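Local coordinates for mycobacterium tuberculosis paralogous family 11 (Mycobacterium smegmatis, PDB 4Y9I), which probably uses the reduced deazaflavin coenzyme F420 to convert quinones into quinols, at residues I9-T14 with K22-L27; M28-N33 with V91-P96. All blocks are in the same frame, centred on the assembly; numbering follows the deposited sequence.

Contact 1 of 2, residues I9-T14 with K22-L27. With PO4 (phosphate ion), chain B.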
loop_
_atom_site.group_PDB
_atom_site.type_symbol
_atom_site.label_atom_id
_atom_site.label_comp_id
_atom_site.label_asym_id
_atom_site.label_seq_id
_atom_site.Cartn_x
_atom_site.Cartn_y
_atom_site.Cartn_z
ATOM N N ILE A 9 -8.638 1.766 -7.768
ATOM C CA ILE A 9 -8.329 1.192 -6.440
ATOM C C ILE A 9 -7.886 -0.227 -6.620
ATOM O O ILE A 9 -8.387 -0.940 -7.497
ATOM C CB ILE A 9 -9.595 1.314 -5.539
ATOM C CG1 ILE A 9 -9.948 2.821 -5.353
ATOM C CG2 ILE A 9 -9.447 0.559 -4.215
ATOM C CD1 ILE A 9 -11.341 3.026 -4.774
ATOM N N VAL A 10 -7.011 -0.698 -5.746
ATOM C CA VAL A 10 -6.713 -2.096 -5.636
ATOM C C VAL A 10 -6.868 -2.579 -4.171
ATOM O O VAL A 10 -6.991 -1.759 -3.249
ATOM C CB VAL A 10 -5.315 -2.424 -6.109
ATOM C CG1 VAL A 10 -5.177 -2.124 -7.594
ATOM C CG2 VAL A 10 -4.285 -1.755 -5.262
ATOM N N LEU A 11 -6.955 -3.898 -4.012
ATOM C CA LEU A 11 -7.111 -4.488 -2.674
ATOM C C LEU A 11 -5.898 -5.273 -2.227
ATOM O O LEU A 11 -5.406 -6.149 -2.964
ATOM C CB LEU A 11 -8.286 -5.483 -2.687
ATOM C CG LEU A 11 -8.614 -6.084 -1.317
ATOM C CD1 LEU A 11 -9.341 -5.090 -0.452
ATOM C CD2 LEU A 11 -9.466 -7.295 -1.521
ATOM N N PHE A 12 -5.421 -4.938 -1.036
ATOM C CA PHE A 12 -4.315 -5.679 -0.406
ATOM C C PHE A 12 -4.855 -6.460 0.726
ATOM O O PHE A 12 -5.527 -5.898 1.607
ATOM C CB PHE A 12 -3.284 -4.709 0.090
ATOM C CG PHE A 12 -2.610 -3.921 -1.042
ATOM C CD1 PHE A 12 -1.565 -4.507 -1.731
ATOM C CD2 PHE A 12 -3.055 -2.681 -1.410
ATOM C CE1 PHE A 12 -0.924 -3.842 -2.784
ATOM C CE2 PHE A 12 -2.427 -2.016 -2.470
ATOM C CZ PHE A 12 -1.381 -2.614 -3.198
ATOM N N THR A 13 -4.595 -7.765 0.747
ATOM C CA THR A 13 -5.055 -8.628 1.832
ATOM C C THR A 13 -3.888 -8.983 2.715
ATOM O O THR A 13 -2.920 -9.469 2.197
ATOM C CB THR A 13 -5.738 -9.903 1.340
ATOM O OG1 THR A 13 -6.835 -9.526 0.476
ATOM C CG2 THR A 13 -6.286 -10.694 2.502
ATOM N N THR A 14 -4.032 -8.674 3.982
ATOM C CA THR A 14 -3.039 -8.884 5.000
ATOM C C THR A 14 -3.456 -10.029 5.899
ATOM O O THR A 14 -4.647 -10.412 5.959
ATOM C CB THR A 14 -2.757 -7.594 5.816
ATOM O OG1 THR A 14 -3.882 -7.348 6.693
ATOM C CG2 THR A 14 -2.432 -6.372 4.932
ATOM N N LYS A 22 -7.448 -12.558 8.395
ATOM C CA LYS A 22 -7.339 -11.762 7.164
ATOM C C LYS A 22 -7.943 -10.373 7.371
ATOM O O LYS A 22 -9.019 -10.247 7.971
ATOM C CB LYS A 22 -8.013 -12.431 5.990
ATOM C CG LYS A 22 -7.521 -13.809 5.689
ATOM C CD LYS A 22 -6.131 -13.776 5.114
ATOM C CE LYS A 22 -5.644 -15.163 4.794
ATOM N NZ LYS A 22 -4.311 -15.201 4.216
ATOM N N ARG A 23 -7.229 -9.347 6.913
ATOM C CA ARG A 23 -7.797 -8.012 6.869
ATOM C C ARG A 23 -7.662 -7.505 5.462
ATOM O O ARG A 23 -6.716 -7.871 4.733
ATOM C CB ARG A 23 -7.121 -7.105 7.859
ATOM C CG ARG A 23 -7.349 -7.572 9.309
ATOM C CD ARG A 23 -6.719 -6.631 10.299
ATOM N NE ARG A 23 -6.831 -7.119 11.705
ATOM C CZ ARG A 23 -5.960 -7.947 12.319
ATOM N NH1 ARG A 23 -6.198 -8.293 13.611
ATOM N NH2 ARG A 23 -4.855 -8.441 11.689
ATOM N N TYR A 24 -8.605 -6.682 5.038
ATOM C CA TYR A 24 -8.736 -6.282 3.640
ATOM C C TYR A 24 -8.543 -4.764 3.575
ATOM O O TYR A 24 -9.294 -4.035 4.220
ATOM C CB TYR A 24 -10.081 -6.724 3.117
ATOM C CG TYR A 24 -10.295 -8.196 3.261
ATOM C CD1 TYR A 24 -9.768 -9.112 2.372
ATOM C CD2 TYR A 24 -10.976 -8.696 4.412
ATOM C CE1 TYR A 24 -9.938 -10.503 2.575
ATOM C CE2 TYR A 24 -11.089 -10.052 4.643
ATOM C CZ TYR A 24 -10.612 -10.942 3.726
ATOM O OH TYR A 24 -10.781 -12.322 3.923
ATOM N N VAL A 25 -7.534 -4.327 2.823
ATOM C CA VAL A 25 -7.060 -2.939 2.847
ATOM C C VAL A 25 -7.139 -2.406 1.385
ATOM O O VAL A 25 -6.237 -2.633 0.582
ATOM C CB VAL A 25 -5.634 -2.870 3.369
ATOM C CG1 VAL A 25 -5.177 -1.451 3.490
ATOM C CG2 VAL A 25 -5.473 -3.605 4.680
ATOM N N PRO A 26 -8.208 -1.726 1.043
ATOM C CA PRO A 26 -8.272 -1.055 -0.290
ATOM C C PRO A 26 -7.414 0.192 -0.241
ATOM O O PRO A 26 -7.517 1.037 0.676
ATOM C CB PRO A 26 -9.739 -0.721 -0.494
ATOM C CG PRO A 26 -10.429 -1.222 0.751
ATOM C CD PRO A 26 -9.426 -1.459 1.824
ATOM N N LEU A 27 -6.603 0.355 -1.294
ATOM C CA LEU A 27 -5.752 1.507 -1.413
ATOM C C LEU A 27 -5.768 2.032 -2.892
ATOM O O LEU A 27 -5.976 1.224 -3.812
ATOM C CB LEU A 27 -4.304 1.235 -1.000
ATOM C CG LEU A 27 -4.056 0.735 0.421
ATOM C CD1 LEU A 27 -2.609 0.416 0.610
ATOM C CD2 LEU A 27 -4.414 1.772 1.459
HETATM P P PO4 B . -3.185 -10.217 14.718
HETATM O O1 PO4 B . -4.697 -10.515 14.667
HETATM O O2 PO4 B . -2.793 -9.000 13.795
HETATM O O3 PO4 B . -2.857 -9.809 16.209
HETATM O O4 PO4 B . -2.378 -11.406 14.384
HETATM O O HOH W 1 -4.439 -9.032 8.932
#
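Phe12 and Val25 sit at the middle of an antiparallel beta hairpin, strands 9-15 and 22-32 of the split-barrel-like sheet, and show how one pairing can be packed in one part and wet in another. Three hydrogen-bonded pairs, Val10 with Leu27, Phe12 with Val25 and Thr14 with Arg23, each close both backbone bonds; Val25 N reaches Phe12 O at 2.8 Å. Packing is tight round Phe12, Val25 and Leu27. The Phe12 ring, its CG anti to the carbonyl carbon (chi1 -64°), crosses Leu27 at about a right angle, and Phe12 CD2 lies 3.7 Å from Leu27 CD1. Met38 and Trp51 add to this apolar cluster. On the other face Tyr24 and Pro26 form a looser, exposed part, where Tyr24 CD1 is 3.5 Å from Thr13 OG1. Leu11, on the same face, is buried against His3 and Leu5, its CD1 3.8 Å from Val25 N. At the wet Thr14 end, the extended Arg23 runs out to a phosphate ion, probably from the crystallisation liquor, which Ser19 and Lys18 also bind. The Arg23 guanidinium meets it edge-on, Arg23 NH1 lying 2.9 Å from phosphate O1. Arg23 NH2 bonds phosphate O2 and a water, which lies 2.9 Å from Thr14 OG1.

Contact 2 of 2, residues M28-N33 with V91-P96; sequences MRVEEN and VEAYPP
Met28 and Val30 run past the C-terminal end of helix 80-93 without any hydrogen bond between the two backbones, the nearest CA atoms being those of Val30 and Ala93, 6.4 Å apart. Tyr94 is the first residue to leave helical geometry, and its CA lies 7.3 Å from that of Met28. Ala93 points its methyl at the break in strand 22-32, where Ala93 CB meets Arg29 O at 3.6 Å and, less closely, Val30 CG2 at 4.3 Å. Met28 makes the larger contact. Bent at both chi2 and chi3 (-61° and -65°), it curls so that CG and CE both approach the CB end of Tyr94, Met28 CE lying 3.9 Å from Tyr94 CD1. The sulfur forms an oblique Met-aromatic contact, Met28 SD being 4.8 Å from the Tyr94 ring centroid and 27° off its normal. Pro96 CD packs over the opposite face, 3.5 Å above the ring centre, so the ring lies between the two, and Tyr97 meets Tyr94 edge-to-face. Arg29 turns its charge to another part of the fold, a salt bridge with Asp65. With no hydrogen bond across it, this small surface contact is made of van der Waals contacts and one oblique sulfur-aromatic approach, so it is probably weakly directional.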
loop_
_atom_site.group_PDB
_atom_site.type_symbol
_atom_site.label_atom_id
_atom_site.label_comp_id
_atom_site.label_asym_id
_atom_site.label_seq_id
_atom_site.Cartn_x
_atom_site.Cartn_y
_atom_site.Cartn_z
ATOM N N MET A 28 -5.344 3.303 -3.074
ATOM C CA MET A 28 -5.165 3.768 -4.442
ATOM C C MET A 28 -4.186 2.838 -5.223
ATOM O O MET A 28 -3.114 2.440 -4.683
ATOM C CB MET A 28 -4.623 5.198 -4.485
ATOM C CG MET A 28 -5.554 6.191 -3.746
ATOM S SD MET A 28 -7.212 6.253 -4.526
ATOM C CE MET A 28 -6.858 6.947 -6.189
ATOM N N ARG A 29 -4.555 2.560 -6.449
ATOM C CA ARG A 29 -3.709 1.792 -7.378
ATOM C C ARG A 29 -2.491 2.631 -7.811
ATOM O O ARG A 29 -2.629 3.713 -8.433
ATOM C CB ARG A 29 -4.490 1.398 -8.604
ATOM C CG ARG A 29 -3.735 0.517 -9.588
ATOM C CD ARG A 29 -4.659 0.073 -10.703
ATOM N NE ARG A 29 -4.024 -0.829 -11.644
ATOM C CZ ARG A 29 -3.182 -0.448 -12.603
ATOM N NH1 ARG A 29 -2.873 0.809 -12.768
ATOM N NH2 ARG A 29 -2.651 -1.341 -13.421
ATOM N N VAL A 30 -1.331 2.097 -7.471
ATOM C CA VAL A 30 -0.026 2.662 -7.870
ATOM C C VAL A 30 0.760 1.459 -8.382
ATOM O O VAL A 30 1.169 0.591 -7.612
ATOM C CB VAL A 30 0.674 3.310 -6.697
ATOM C CG1 VAL A 30 1.987 3.889 -7.153
ATOM C CG2 VAL A 30 -0.233 4.379 -6.068
ATOM N N GLU A 31 0.904 1.348 -9.705
ATOM C CA GLU A 31 1.367 0.117 -10.355
ATOM C C GLU A 31 2.437 0.426 -11.341
ATOM O O GLU A 31 2.385 1.445 -12.004
ATOM C CB GLU A 31 0.192 -0.673 -10.992
ATOM C CG GLU A 31 0.591 -2.015 -11.601
ATOM C CD GLU A 31 1.126 -1.972 -13.019
ATOM O OE1 GLU A 31 1.068 -0.918 -13.693
ATOM O OE2 GLU A 31 1.602 -3.044 -13.406
ATOM N N GLU A 32 3.408 -0.489 -11.477
ATOM C CA GLU A 32 4.426 -0.418 -12.512
ATOM C C GLU A 32 5.011 -1.775 -12.765
ATOM O O GLU A 32 5.532 -2.427 -11.872
ATOM C CB GLU A 32 5.517 0.567 -12.137
ATOM C CG GLU A 32 6.625 0.735 -13.186
ATOM C CD GLU A 32 7.646 1.772 -12.731
ATOM O OE1 GLU A 32 8.472 1.481 -11.833
ATOM O OE2 GLU A 32 7.556 2.886 -13.287
ATOM N N ASN A 33 4.890 -2.201 -14.005
ATOM C CA ASN A 33 5.518 -3.480 -14.447
ATOM C C ASN A 33 5.217 -4.655 -13.507
ATOM O O ASN A 33 6.061 -5.573 -13.267
ATOM C CB ASN A 33 7.001 -3.283 -14.721
ATOM C CG ASN A 33 7.255 -2.312 -15.847
ATOM O OD1 ASN A 33 6.431 -2.226 -16.759
ATOM N ND2 ASN A 33 8.376 -1.597 -15.828
ATOM N N VAL A 91 2.047 10.117 -6.402
ATOM C CA VAL A 91 1.568 11.472 -6.506
ATOM C C VAL A 91 0.917 11.678 -7.877
ATOM O O VAL A 91 -0.058 12.441 -7.991
ATOM C CB VAL A 91 2.704 12.473 -6.166
ATOM C CG1 VAL A 91 2.256 13.880 -6.507
ATOM C CG2 VAL A 91 3.022 12.395 -4.682
ATOM N N GLU A 92 1.400 11.011 -8.915
ATOM C CA GLU A 92 0.740 11.125 -10.227
ATOM C C GLU A 92 -0.649 10.476 -10.151
ATOM O O GLU A 92 -1.626 11.040 -10.651
ATOM C CB GLU A 92 1.582 10.487 -11.329
ATOM C CG GLU A 92 0.994 10.650 -12.743
ATOM C CD GLU A 92 1.107 12.041 -13.320
ATOM O OE1 GLU A 92 2.069 12.759 -12.965
ATOM O OE2 GLU A 92 0.238 12.405 -14.170
ATOM N N ALA A 93 -0.727 9.327 -9.493
ATOM C CA ALA A 93 -2.022 8.614 -9.340
ATOM C C ALA A 93 -3.037 9.340 -8.478
ATOM O O ALA A 93 -4.268 9.255 -8.741
ATOM C CB ALA A 93 -1.800 7.204 -8.862
ATOM N N TYR A 94 -2.567 9.990 -7.414
ATOM C CA TYR A 94 -3.434 10.564 -6.422
ATOM C C TYR A 94 -2.693 11.824 -5.863
ATOM O O TYR A 94 -2.022 11.761 -4.823
ATOM C CB TYR A 94 -3.881 9.548 -5.347
ATOM C CG TYR A 94 -4.903 10.171 -4.435
ATOM C CD1 TYR A 94 -6.144 10.534 -4.924
ATOM C CD2 TYR A 94 -4.640 10.449 -3.105
ATOM C CE1 TYR A 94 -7.082 11.195 -4.125
ATOM C CE2 TYR A 94 -5.572 11.090 -2.299
ATOM C CZ TYR A 94 -6.794 11.491 -2.836
ATOM O OH TYR A 94 -7.655 12.146 -2.043
ATOM N N PRO A 95 -2.831 12.943 -6.576
ATOM C CA PRO A 95 -2.073 14.137 -6.147
ATOM C C PRO A 95 -2.181 14.541 -4.693
ATOM O O PRO A 95 -1.177 15.047 -4.152
ATOM C CB PRO A 95 -2.648 15.243 -7.089
ATOM C CG PRO A 95 -2.919 14.478 -8.358
ATOM C CD PRO A 95 -3.383 13.116 -7.931
ATOM N N PRO A 96 -3.347 14.389 -4.020
ATOM C CA PRO A 96 -3.355 14.791 -2.637
ATOM C C PRO A 96 -2.388 14.041 -1.700
ATOM O O PRO A 96 -2.128 14.528 -0.619
ATOM C CB PRO A 96 -4.820 14.586 -2.224
ATOM C CG PRO A 96 -5.577 14.698 -3.525
ATOM C CD PRO A 96 -4.696 13.985 -4.505
#

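Both contacts draw on strand 22-32, which illustrates how one long, interrupted strand can serve two kinds of neighbour. In contact 1 its first half pairs with strand 9-15 within the antiparallel barrel; in contact 2 the residues about its break meet the end of helix 80-93, packed outside that sheet. They follow in series along the chain, contact 1 closing at Leu27 and contact 2 opening at Met28, yet the helical partner arrives 58 residues after Asn33. Their centres are 16 Å apart, and they touch where Val10 CG1 lies 3.6 Å from Arg29 CG. A local hairpin and a distant helix are thereby joined through the same strand of one barrel.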